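Local coordinates for protein histidine acid phosphatase (Bifidobacterium longum subsp. infantis, PDB 6RXE) that probably removes phosphate groups by hydrolysis from phytate, other inositol polyphosphates and 2,3-bisphosphoglycerate, at residues S41-G46 and Q106-I111; A134-G139 and T394-H399. All blocks are in the same frame, centred on the assembly; numbering follows the deposited sequence.

Contact 1 (S41-G46 and Q106-I111). With IHS (D-myo-inositol-hexasulphate), chain C.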
ATOM      1  N   SER A  41       8.320 -10.722   8.286  1.00  7.80           N
ATOM      2  CA  SER A  41       7.204 -10.174   7.537  1.00  7.41           C
ATOM      3  C   SER A  41       7.473  -8.718   7.197  1.00  7.14           C
ATOM      4  O   SER A  41       8.180  -8.013   7.922  1.00  7.46           O
ATOM      5  CB  SER A  41       5.911 -10.261   8.340  1.00  5.85           C
ATOM      6  OG  SER A  41       5.893  -9.213   9.301  1.00  8.74           O
ATOM      7  N   MET A  42       6.853  -8.276   6.106  1.00  6.72           N
ATOM      8  CA  MET A  42       6.576  -6.866   5.868  1.00  6.13           C
ATOM      9  C   MET A  42       5.139  -6.744   5.387  1.00  6.59           C
ATOM     10  O   MET A  42       4.752  -7.390   4.406  1.00  8.07           O
ATOM     11  CB  MET A  42       7.529  -6.240   4.849  1.00  4.98           C
ATOM     12  CG  MET A  42       7.387  -4.717   4.750  1.00  8.36           C
ATOM     13  SD  MET A  42       5.983  -4.125   3.762  1.00  9.42           S
ATOM     14  CE  MET A  42       6.488  -4.626   2.120  1.00  8.15           C
ATOM     15  N   ALA A  43       4.358  -5.915   6.071  1.00  5.70           N
ATOM     16  CA  ALA A  43       2.941  -5.763   5.781  1.00  5.47           C
ATOM     17  C   ALA A  43       2.610  -4.296   5.571  1.00  7.25           C
ATOM     18  O   ALA A  43       3.107  -3.433   6.300  1.00  5.94           O
ATOM     19  CB  ALA A  43       2.085  -6.327   6.921  1.00  5.98           C
ATOM     20  N   ARG A  44       1.770  -4.011   4.581  1.00  5.01           N
ATOM     21  CA  ARG A  44       1.192  -2.682   4.493  1.00  5.68           C
ATOM     22  C   ARG A  44       0.284  -2.440   5.694  1.00  5.44           C
ATOM     23  O   ARG A  44      -0.260  -3.375   6.289  1.00  6.61           O
ATOM     24  CB  ARG A  44       0.400  -2.517   3.190  1.00  4.88           C
ATOM     25  CG  ARG A  44      -0.159  -1.113   2.993  1.00  4.56           C
ATOM     26  CD  ARG A  44      -0.987  -0.975   1.730  1.00  6.71           C
ATOM     27  NE  ARG A  44      -1.435   0.403   1.558  1.00  5.70           N
ATOM     28  CZ  ARG A  44      -2.343   0.794   0.670  1.00  6.50           C
ATOM     29  NH1 ARG A  44      -2.903  -0.094  -0.140  1.00  6.60           N
ATOM     30  NH2 ARG A  44      -2.679   2.079   0.590  1.00  4.58           N
ATOM     31  N   HIS A  45       0.148  -1.174   6.073  1.00  5.73           N
ATOM     32  CA  HIS A  45      -0.867  -0.800   7.046  1.00  5.58           C
ATOM     33  C   HIS A  45      -2.232  -1.313   6.597  1.00  5.71           C
ATOM     34  O   HIS A  45      -2.493  -1.490   5.401  1.00  7.53           O
ATOM     35  CB  HIS A  45      -0.906   0.720   7.203  1.00  7.74           C
ATOM     36  CG  HIS A  45      -1.318   1.435   5.954  1.00  8.77           C
ATOM     37  ND1 HIS A  45      -2.624   1.468   5.513  1.00  7.21           N
ATOM     38  CD2 HIS A  45      -0.593   2.125   5.041  1.00  6.96           C
ATOM     39  CE1 HIS A  45      -2.687   2.152   4.383  1.00  7.41           C
ATOM     40  NE2 HIS A  45      -1.469   2.563   4.076  1.00  8.20           N
ATOM     41  N   GLY A  46      -3.107  -1.563   7.564  1.00  7.02           N
ATOM     42  CA  GLY A  46      -4.467  -1.957   7.257  1.00  8.91           C
ATOM     43  C   GLY A  46      -5.294  -0.785   6.746  1.00  7.97           C
ATOM     44  O   GLY A  46      -4.814   0.338   6.580  1.00  3.96           O
ATOM     45  N   GLN A 106      -9.009  -4.680  12.613  1.00  9.20           N
ATOM     46  CA  GLN A 106      -9.453  -6.071  12.539  1.00  7.60           C
ATOM     47  C   GLN A 106      -8.563  -6.890  11.607  1.00  8.94           C
ATOM     48  O   GLN A 106      -8.196  -8.032  11.923  1.00  8.71           O
ATOM     49  CB  GLN A 106     -10.913  -6.124  12.084  1.00 11.28           C
ATOM     50  CG  GLN A 106     -11.895  -5.545  13.094  0.92 12.77           C
ATOM     51  CD  GLN A 106     -13.235  -5.169  12.478  0.83 16.29           C
ATOM     52  OE1 GLN A 106     -13.391  -5.147  11.259  0.72 13.19           O
ATOM     53  NE2 GLN A 106     -14.208  -4.866  13.329  0.84 18.59           N
ATOM     54  N   GLN A 107      -8.198  -6.316  10.459  1.00  7.14           N
ATOM     55  CA  GLN A 107      -7.318  -7.007   9.521  1.00  7.76           C
ATOM     56  C   GLN A 107      -6.021  -7.424  10.200  1.00  9.52           C
ATOM     57  O   GLN A 107      -5.643  -8.603  10.182  1.00  7.73           O
ATOM     58  CB  GLN A 107      -7.024  -6.110   8.315  1.00  6.80           C
ATOM     59  CG  GLN A 107      -8.213  -5.906   7.378  1.00  7.18           C
ATOM     60  CD  GLN A 107      -8.105  -4.618   6.577  1.00  8.04           C
ATOM     61  OE1 GLN A 107      -7.099  -3.909   6.648  1.00  7.45           O
ATOM     62  NE2 GLN A 107      -9.148  -4.306   5.818  1.00  7.24           N
ATOM     63  N   HIS A 108      -5.341  -6.472  10.839  1.00  7.27           N
ATOM     64  CA  HIS A 108      -4.036  -6.808  11.396  1.00  5.97           C
ATOM     65  C   HIS A 108      -4.147  -7.677  12.642  1.00  8.25           C
ATOM     66  O   HIS A 108      -3.259  -8.496  12.890  1.00  6.33           O
ATOM     67  CB  HIS A 108      -3.233  -5.538  11.657  1.00  5.84           C
ATOM     68  CG  HIS A 108      -2.455  -5.101  10.460  1.00  7.30           C
ATOM     69  ND1 HIS A 108      -1.201  -5.594  10.171  1.00  6.41           N
ATOM     70  CD2 HIS A 108      -2.775  -4.265   9.445  1.00  7.66           C
ATOM     71  CE1 HIS A 108      -0.770  -5.059   9.043  1.00  7.79           C
ATOM     72  NE2 HIS A 108      -1.706  -4.248   8.584  1.00  5.70           N
ATOM     73  N   TYR A 109      -5.226  -7.542  13.418  1.00  8.97           N
ATOM     74  CA  TYR A 109      -5.455  -8.454  14.537  1.00  8.05           C
ATOM     75  C   TYR A 109      -5.538  -9.897  14.055  1.00  9.45           C
ATOM     76  O   TYR A 109      -4.912 -10.801  14.631  1.00  8.21           O
ATOM     77  CB  TYR A 109      -6.735  -8.041  15.266  1.00 13.01           C
ATOM     78  CG  TYR A 109      -7.117  -8.869  16.472  1.00 12.53           C
ATOM     79  CD1 TYR A 109      -7.848 -10.044  16.337  1.00 20.75           C
ATOM     80  CD2 TYR A 109      -6.780  -8.455  17.751  1.00 16.29           C
ATOM     81  CE1 TYR A 109      -8.216 -10.787  17.441  1.00 28.13           C
ATOM     82  CE2 TYR A 109      -7.144  -9.189  18.859  1.00 22.64           C
ATOM     83  CZ  TYR A 109      -7.860 -10.354  18.701  1.00 25.47           C
ATOM     84  OH  TYR A 109      -8.219 -11.081  19.812  1.00 25.13           O
ATOM     85  N   GLY A 110      -6.311 -10.134  12.992  1.00  9.31           N
ATOM     86  CA  GLY A 110      -6.378 -11.475  12.428  1.00  9.02           C
ATOM     87  C   GLY A 110      -5.043 -11.943  11.877  1.00 10.56           C
ATOM     88  O   GLY A 110      -4.666 -13.110  12.038  1.00  9.47           O
ATOM     89  N   ILE A 111      -4.306 -11.040  11.223  1.00  7.77           N
ATOM     90  CA  ILE A 111      -3.015 -11.430  10.658  1.00  6.12           C
ATOM     91  C   ILE A 111      -2.050 -11.844  11.766  1.00  7.44           C
ATOM     92  O   ILE A 111      -1.320 -12.829  11.631  1.00  7.51           O
ATOM     93  CB  ILE A 111      -2.438 -10.300   9.780  1.00  6.71           C
ATOM     94  CG1 ILE A 111      -3.311 -10.099   8.538  1.00  8.18           C
ATOM     95  CG2 ILE A 111      -1.021 -10.622   9.337  1.00  5.13           C
ATOM     96  CD1 ILE A 111      -2.946  -8.856   7.736  1.00 10.22           C
TER
HETATM   97  C1  IHS C 601       0.098   8.505  -1.797  0.53 13.95           C
HETATM   98  O1  IHS C 601      -0.313   9.747  -2.345  0.53 16.74           O
HETATM   99  S1  IHS C 601       0.075  10.001  -3.783  0.53 14.93           S
HETATM  100  C2  IHS C 601      -1.089   7.579  -1.782  0.53 13.28           C
HETATM  101  O2  IHS C 601      -0.216   8.806  -4.618  0.53 14.24           O
HETATM  102  S2  IHS C 601      -3.485   8.474  -1.689  0.53 13.12           S
HETATM  103  C3  IHS C 601      -0.693   6.226  -1.177  0.53 12.27           C
HETATM  104  O3  IHS C 601      -0.624  11.214  -4.304  0.53 17.74           O
HETATM  105  S3  IHS C 601      -2.020   4.401  -2.237  0.53 12.79           S
HETATM  106  C4  IHS C 601      -0.077   6.352   0.208  0.53 12.08           C
HETATM  107  O4  IHS C 601       1.539  10.427  -3.890  0.53 14.51           O
HETATM  108  S4  IHS C 601      -0.108   4.307   1.783  0.53 10.61           S
HETATM  109  C5  IHS C 601       1.031   7.400   0.268  0.53 12.75           C
HETATM  110  S5  IHS C 601       2.808   7.344   2.097  0.53 13.62           S
HETATM  111  C6  IHS C 601       0.648   8.716  -0.381  0.53 13.61           C
HETATM  112  S6  IHS C 601       1.693  10.873   0.238  0.53 16.85           S
HETATM  113  O12 IHS C 601      -2.121   8.187  -1.016  0.53 13.58           O
HETATM  114  O13 IHS C 601      -1.823   5.393  -1.102  0.53 12.08           O
HETATM  115  O14 IHS C 601       0.497   5.049   0.581  0.53 12.45           O
HETATM  116  O15 IHS C 601       1.361   7.654   1.652  0.53 11.54           O
HETATM  117  O16 IHS C 601       1.783   9.531  -0.424  0.53 14.71           O
HETATM  118  O22 IHS C 601      -3.358   8.798  -3.152  0.53 12.55           O
HETATM  119  O23 IHS C 601      -2.493   5.110  -3.506  0.53 13.63           O
HETATM  120  O24 IHS C 601       0.207   2.828   1.653  0.53  9.65           O
HETATM  121  O25 IHS C 601       3.741   8.462   1.731  0.53 12.48           O
HETATM  122  O26 IHS C 601       1.727  10.746   1.738  0.53 19.33           O
HETATM  123  O32 IHS C 601      -4.190   9.601  -0.948  0.53 12.02           O
HETATM  124  O33 IHS C 601      -0.764   3.601  -2.501  0.53 14.57           O
HETATM  125  O34 IHS C 601      -1.597   4.526   1.914  0.53  9.46           O
HETATM  126  O35 IHS C 601       3.272   6.037   1.555  0.53 11.18           O
HETATM  127  O36 IHS C 601       0.462  11.639  -0.210  0.53 19.04           O
HETATM  128  O42 IHS C 601      -4.340   7.233  -1.744  0.53 10.47           O
HETATM  129  O43 IHS C 601      -3.013   3.313  -1.816  0.53 11.11           O
HETATM  130  O44 IHS C 601       0.382   4.876   3.081  0.53  9.00           O
HETATM  131  O45 IHS C 601       2.906   7.352   3.582  0.53 12.50           O
HETATM  132  O46 IHS C 601       2.800  11.776  -0.258  0.53 18.10           O

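Contact 2 (A134-G139 and T394-H399). With IHS (D-myo-inositol-hexasulphate), chain C.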
ATOM      1  N   ALA A 134      11.153  -8.777  17.108  1.00 13.51           N
ATOM      2  CA  ALA A 134      11.467  -7.405  16.737  1.00 14.40           C
ATOM      3  C   ALA A 134      10.294  -6.815  15.965  1.00 12.36           C
ATOM      4  O   ALA A 134       9.906  -7.342  14.917  1.00 12.97           O
ATOM      5  CB  ALA A 134      12.748  -7.346  15.902  1.00 11.18           C
ATOM      6  N   TYR A 135       9.742  -5.719  16.479  1.00 12.31           N
ATOM      7  CA  TYR A 135       8.647  -5.007  15.836  1.00 11.23           C
ATOM      8  C   TYR A 135       9.182  -3.721  15.223  1.00  9.23           C
ATOM      9  O   TYR A 135       9.899  -2.967  15.885  1.00  6.80           O
ATOM     10  CB  TYR A 135       7.532  -4.692  16.836  1.00 10.26           C
ATOM     11  CG  TYR A 135       6.591  -5.844  17.070  1.00 11.53           C
ATOM     12  CD1 TYR A 135       5.659  -6.204  16.106  1.00 14.16           C
ATOM     13  CD2 TYR A 135       6.625  -6.570  18.258  1.00 12.58           C
ATOM     14  CE1 TYR A 135       4.793  -7.259  16.310  1.00 14.56           C
ATOM     15  CE2 TYR A 135       5.756  -7.629  18.473  1.00 12.59           C
ATOM     16  CZ  TYR A 135       4.845  -7.966  17.491  1.00 14.39           C
ATOM     17  OH  TYR A 135       3.970  -9.010  17.684  1.00 15.37           O
ATOM     18  N   GLN A 136       8.841  -3.473  13.964  1.00  7.76           N
ATOM     19  CA  GLN A 136       9.375  -2.321  13.258  1.00  8.59           C
ATOM     20  C   GLN A 136       8.263  -1.624  12.497  1.00 10.90           C
ATOM     21  O   GLN A 136       7.358  -2.268  11.957  1.00  8.66           O
ATOM     22  CB  GLN A 136      10.500  -2.715  12.287  1.00  9.28           C
ATOM     23  CG  GLN A 136      11.695  -3.394  12.948  1.00 10.76           C
ATOM     24  CD  GLN A 136      12.825  -3.645  11.979  1.00 12.17           C
ATOM     25  OE1 GLN A 136      12.736  -3.297  10.798  1.00 14.51           O
ATOM     26  NE2 GLN A 136      13.902  -4.253  12.469  1.00 12.97           N
ATOM     27  N   SER A 137       8.349  -0.304  12.456  1.00 10.18           N
ATOM     28  CA  SER A 137       7.408   0.531  11.732  1.00  9.26           C
ATOM     29  C   SER A 137       8.177   1.565  10.929  1.00  8.99           C
ATOM     30  O   SER A 137       9.329   1.884  11.229  1.00  9.42           O
ATOM     31  CB  SER A 137       6.421   1.227  12.688  1.00 11.01           C
ATOM     32  OG  SER A 137       5.775   2.318  12.057  1.00 13.34           O
ATOM     33  N   SER A 138       7.526   2.067   9.881  1.00  8.62           N
ATOM     34  CA  SER A 138       8.053   3.190   9.118  0.90 15.28           C
ATOM     35  C   SER A 138       8.078   4.473   9.931  1.00 10.15           C
ATOM     36  O   SER A 138       8.811   5.405   9.583  1.00  6.13           O
ATOM     37  CB  SER A 138       7.201   3.413   7.874  0.90  9.74           C
ATOM     38  OG  SER A 138       5.946   3.962   8.247  0.90  5.91           O
ATOM     39  N   GLY A 139       7.280   4.548  10.992  1.00  9.18           N
ATOM     40  CA  GLY A 139       7.084   5.760  11.746  1.00  7.85           C
ATOM     41  C   GLY A 139       5.767   6.444  11.459  1.00 13.28           C
ATOM     42  O   GLY A 139       5.311   7.258  12.273  1.00 12.88           O
ATOM     43  N   THR A 394      10.986 -11.051  12.827  1.00 11.12           N
ATOM     44  CA  THR A 394      11.012  -9.613  12.553  1.00  9.03           C
ATOM     45  C   THR A 394       9.733  -9.252  11.808  1.00  8.43           C
ATOM     46  O   THR A 394       9.545  -9.669  10.663  1.00  8.30           O
ATOM     47  CB  THR A 394      12.252  -9.201  11.748  1.00 13.34           C
ATOM     48  OG1 THR A 394      13.442  -9.564  12.463  1.00 13.66           O
ATOM     49  CG2 THR A 394      12.275  -7.690  11.522  1.00  9.19           C
ATOM     50  N   PHE A 395       8.856  -8.486  12.452  1.00  8.73           N
ATOM     51  CA  PHE A 395       7.573  -8.094  11.875  1.00  9.91           C
ATOM     52  C   PHE A 395       7.613  -6.607  11.541  1.00  8.58           C
ATOM     53  O   PHE A 395       7.722  -5.773  12.449  1.00  6.34           O
ATOM     54  CB  PHE A 395       6.420  -8.383  12.838  1.00  9.77           C
ATOM     55  CG  PHE A 395       6.255  -9.842  13.192  1.00  9.97           C
ATOM     56  CD1 PHE A 395       6.083 -10.802  12.206  1.00  7.44           C
ATOM     57  CD2 PHE A 395       6.241 -10.245  14.523  1.00  8.41           C
ATOM     58  CE1 PHE A 395       5.913 -12.141  12.540  1.00  7.91           C
ATOM     59  CE2 PHE A 395       6.069 -11.579  14.862  1.00  7.99           C
ATOM     60  CZ  PHE A 395       5.905 -12.528  13.870  1.00  6.43           C
ATOM     61  N   ARG A 396       7.504  -6.271  10.255  1.00  8.04           N
ATOM     62  CA  ARG A 396       7.618  -4.890   9.813  1.00  6.74           C
ATOM     63  C   ARG A 396       6.293  -4.390   9.251  1.00  7.20           C
ATOM     64  O   ARG A 396       5.562  -5.135   8.588  1.00  6.96           O
ATOM     65  CB  ARG A 396       8.712  -4.746   8.753  1.00  6.45           C
ATOM     66  CG  ARG A 396      10.005  -5.489   9.058  1.00  6.61           C
ATOM     67  CD  ARG A 396      10.803  -5.690   7.774  1.00  7.35           C
ATOM     68  NE  ARG A 396      12.125  -6.277   7.986  1.00  8.94           N
ATOM     69  CZ  ARG A 396      12.378  -7.583   7.993  1.00  9.21           C
ATOM     70  NH1 ARG A 396      11.396  -8.458   7.816  1.00  4.96           N
ATOM     71  NH2 ARG A 396      13.623  -8.015   8.176  1.00  9.16           N
ATOM     72  N   PHE A 397       6.003  -3.115   9.495  1.00  5.71           N
ATOM     73  CA  PHE A 397       4.753  -2.501   9.071  1.00  7.57           C
ATOM     74  C   PHE A 397       5.059  -1.213   8.321  1.00  7.70           C
ATOM     75  O   PHE A 397       5.784  -0.346   8.827  1.00 10.06           O
ATOM     76  CB  PHE A 397       3.843  -2.273  10.284  1.00  4.96           C
ATOM     77  CG  PHE A 397       3.488  -3.551  10.992  1.00  5.27           C
ATOM     78  CD1 PHE A 397       4.334  -4.091  11.949  1.00  5.42           C
ATOM     79  CD2 PHE A 397       2.339  -4.251  10.649  1.00  4.65           C
ATOM     80  CE1 PHE A 397       4.028  -5.287  12.571  1.00  6.63           C
ATOM     81  CE2 PHE A 397       2.024  -5.442  11.273  1.00  4.45           C
ATOM     82  CZ  PHE A 397       2.866  -5.962  12.233  1.00  6.56           C
ATOM     83  N   ALA A 398       4.522  -1.106   7.104  1.00  7.65           N
ATOM     84  CA  ALA A 398       4.897  -0.062   6.160  1.00  8.88           C
ATOM     85  C   ALA A 398       3.743   0.297   5.227  1.00  8.11           C
ATOM     86  O   ALA A 398       2.611   0.493   5.683  1.00  6.99           O
ATOM     87  CB  ALA A 398       6.121  -0.493   5.348  1.00  8.63           C
ATOM     88  N   HIS A 399       4.013   0.378   3.922  1.00  7.41           N
ATOM     89  CA  HIS A 399       3.147   1.118   3.017  1.00  8.22           C
ATOM     90  C   HIS A 399       3.021   0.416   1.672  1.00 10.06           C
ATOM     91  O   HIS A 399       3.782  -0.497   1.340  1.00  8.38           O
ATOM     92  CB  HIS A 399       3.682   2.541   2.811  1.00  9.24           C
ATOM     93  CG  HIS A 399       3.873   3.296   4.087  1.00  9.54           C
ATOM     94  ND1 HIS A 399       2.884   4.074   4.644  1.00 12.08           N
ATOM     95  CD2 HIS A 399       4.925   3.356   4.940  1.00 10.81           C
ATOM     96  CE1 HIS A 399       3.321   4.599   5.774  1.00 10.48           C
ATOM     97  NE2 HIS A 399       4.557   4.178   5.977  1.00 12.15           N
TER
HETATM   98  C1  IHS C 601       0.098   8.505  -1.797  0.53 13.95           C
HETATM   99  O1  IHS C 601      -0.313   9.747  -2.345  0.53 16.74           O
HETATM  100  S1  IHS C 601       0.075  10.001  -3.783  0.53 14.93           S
HETATM  101  C2  IHS C 601      -1.089   7.579  -1.782  0.53 13.28           C
HETATM  102  O2  IHS C 601      -0.216   8.806  -4.618  0.53 14.24           O
HETATM  103  S2  IHS C 601      -3.485   8.474  -1.689  0.53 13.12           S
HETATM  104  C3  IHS C 601      -0.693   6.226  -1.177  0.53 12.27           C
HETATM  105  O3  IHS C 601      -0.624  11.214  -4.304  0.53 17.74           O
HETATM  106  S3  IHS C 601      -2.020   4.401  -2.237  0.53 12.79           S
HETATM  107  C4  IHS C 601      -0.077   6.352   0.208  0.53 12.08           C
HETATM  108  O4  IHS C 601       1.539  10.427  -3.890  0.53 14.51           O
HETATM  109  S4  IHS C 601      -0.108   4.307   1.783  0.53 10.61           S
HETATM  110  C5  IHS C 601       1.031   7.400   0.268  0.53 12.75           C
HETATM  111  S5  IHS C 601       2.808   7.344   2.097  0.53 13.62           S
HETATM  112  C6  IHS C 601       0.648   8.716  -0.381  0.53 13.61           C
HETATM  113  S6  IHS C 601       1.693  10.873   0.238  0.53 16.85           S
HETATM  114  O12 IHS C 601      -2.121   8.187  -1.016  0.53 13.58           O
HETATM  115  O13 IHS C 601      -1.823   5.393  -1.102  0.53 12.08           O
HETATM  116  O14 IHS C 601       0.497   5.049   0.581  0.53 12.45           O
HETATM  117  O15 IHS C 601       1.361   7.654   1.652  0.53 11.54           O
HETATM  118  O16 IHS C 601       1.783   9.531  -0.424  0.53 14.71           O
HETATM  119  O22 IHS C 601      -3.358   8.798  -3.152  0.53 12.55           O
HETATM  120  O23 IHS C 601      -2.493   5.110  -3.506  0.53 13.63           O
HETATM  121  O24 IHS C 601       0.207   2.828   1.653  0.53  9.65           O
HETATM  122  O25 IHS C 601       3.741   8.462   1.731  0.53 12.48           O
HETATM  123  O26 IHS C 601       1.727  10.746   1.738  0.53 19.33           O
HETATM  124  O32 IHS C 601      -4.190   9.601  -0.948  0.53 12.02           O
HETATM  125  O33 IHS C 601      -0.764   3.601  -2.501  0.53 14.57           O
HETATM  126  O34 IHS C 601      -1.597   4.526   1.914  0.53  9.46           O
HETATM  127  O35 IHS C 601       3.272   6.037   1.555  0.53 11.18           O
HETATM  128  O36 IHS C 601       0.462  11.639  -0.210  0.53 19.04           O
HETATM  129  O42 IHS C 601      -4.340   7.233  -1.744  0.53 10.47           O
HETATM  130  O43 IHS C 601      -3.013   3.313  -1.816  0.53 11.11           O
HETATM  131  O44 IHS C 601       0.382   4.876   3.081  0.53  9.00           O
HETATM  132  O45 IHS C 601       2.906   7.352   3.582  0.53 12.50           O
HETATM  133  O46 IHS C 601       2.800  11.776  -0.258  0.53 18.10           O
HETATM  134  O   HOH W   1      13.755  -4.042   8.311  1.00 11.74           O

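Contact 1 (S41-G46 and Q106-I111)
This is a buried strand-to-helix contact at the active-site end of the α/β fold: His-108 of helix 102-118 reaches the C-terminal end of strand 35-44 and the turn that follows it. The helix brings its imidazole edge-on, and NE2 donates to the carbonyl oxygen of Arg-44 at 2.8 Å. That oxygen lies 2° out of the ring plane, and the donor lies in the carbonyl plane. Farther along the same edge, His-108 CE1 rests against the small methyl of Ala-43, CB, at 3.8 Å. Gly-46 also lies at the ring's edge, its CA 3.3 Å from Gln-107 OE1; lacking a side chain, it lets both Gln-107 and the His-108 ring come close. Gln-107 NE2 is hydrogen-bonded to Ser-47 OG.

Arg-44, His-45 and Gly-46 form the RHG signature of histidine acid phosphatases. Arg-44 extends away from the helix, with CG anti to the backbone N (chi1 -176°); in the inositol hexasulphate, NE donates to O24 (2.9 Å) and NH2 to O34 (3.0 Å), while Ser-12 O holds NH1. A nearly straight bond from ND1 to Gly-46 O (2.7 Å, 173°) fixes the His-45 ring's rotation. Its NE2 is thereby aimed at O34, 2.9 Å off, consistent with the family's use of this histidine to take up the phosphoryl group; by holding the carbonyl of the peptide joining Arg-44 to His-45, His-108 probably gives both second-shell support.

Contact 2 (A134-G139 and T394-H399)
Phe-397 presents CE1 to the edge of the Tyr-135 ring, 4.0 Å from CD1 and near the tyrosine's plane, while the phenylalanine's own edge faces Gln-136 O. Phe-395 meets the tyrosine obliquely, the planes inclined by 41° and the centroids 5.7 Å apart. All three rings lie on one surface of the sheet, where aromatic bulk suits the cover given by Phe-150 of helix 141-157. On the other surface the methyl CG2 of Thr-394 sits 3.5 Å above the centre of the Arg-396 guanidinium. At that group's edge, in plane, a water accepts from NE and donates to Gln-136 OE1, joining two polar chains that run side by side. The arginine's charge is met by Asp-377 and Glu-40, and Asn-184 also binds Gln-136 OE1.

Strands 132-137 and 391-398 run parallel within the central sheet of the histidine phosphatase α/β domain; segments 134-137 and 394-398 are inclined by 13°. Both backbone polar groups of Gln-136 turn to the same neighbouring strand and straddle Arg-396: its N donates to Phe-395 O at 3.0 Å and its O accepts from Phe-397 N at 2.9 Å. Active-site residues gather where the strands end. There Ser-137 OG, also hydrogen-bonded to Thr-144 OG1, accepts from Gly-139 N at 2.9 Å in an ST turn that bends the chain. His-399, which opens the HAE motif of the MINPP subfamily and occupies the N-cap position of helix 400-410, uses both ring nitrogens: ND1 donates a hydrogen bond to O44 of the inositol hexasulphate at 3.1 Å, and NE2 shares one of 2.7 Å with Ser-138 OG in one of that serine's two conformers.

From the N terminus, strand 35-44 leads into the signature turn, and contact 1 closes a mainly helical loop of 59 residues when helix 102-118 returns beside it. The chain then forms strand 132-137, and contact 2 closes a far longer excursion of 254 residues, rich in helix, when strand 391-398 comes home. The two closures follow one another, neither nested nor crossed. In space they adjoin, because strand 391-398 lies between the other two strands: Ala-43 O lies 2.8 Å from Ala-398 N, and the rings of His-108 and Phe-397 meet. Together they join helix 102-118 to strand 35-44, and strand 391-398 to strand 132-137, and deliver residues from both contacts to one inositol hexasulphate.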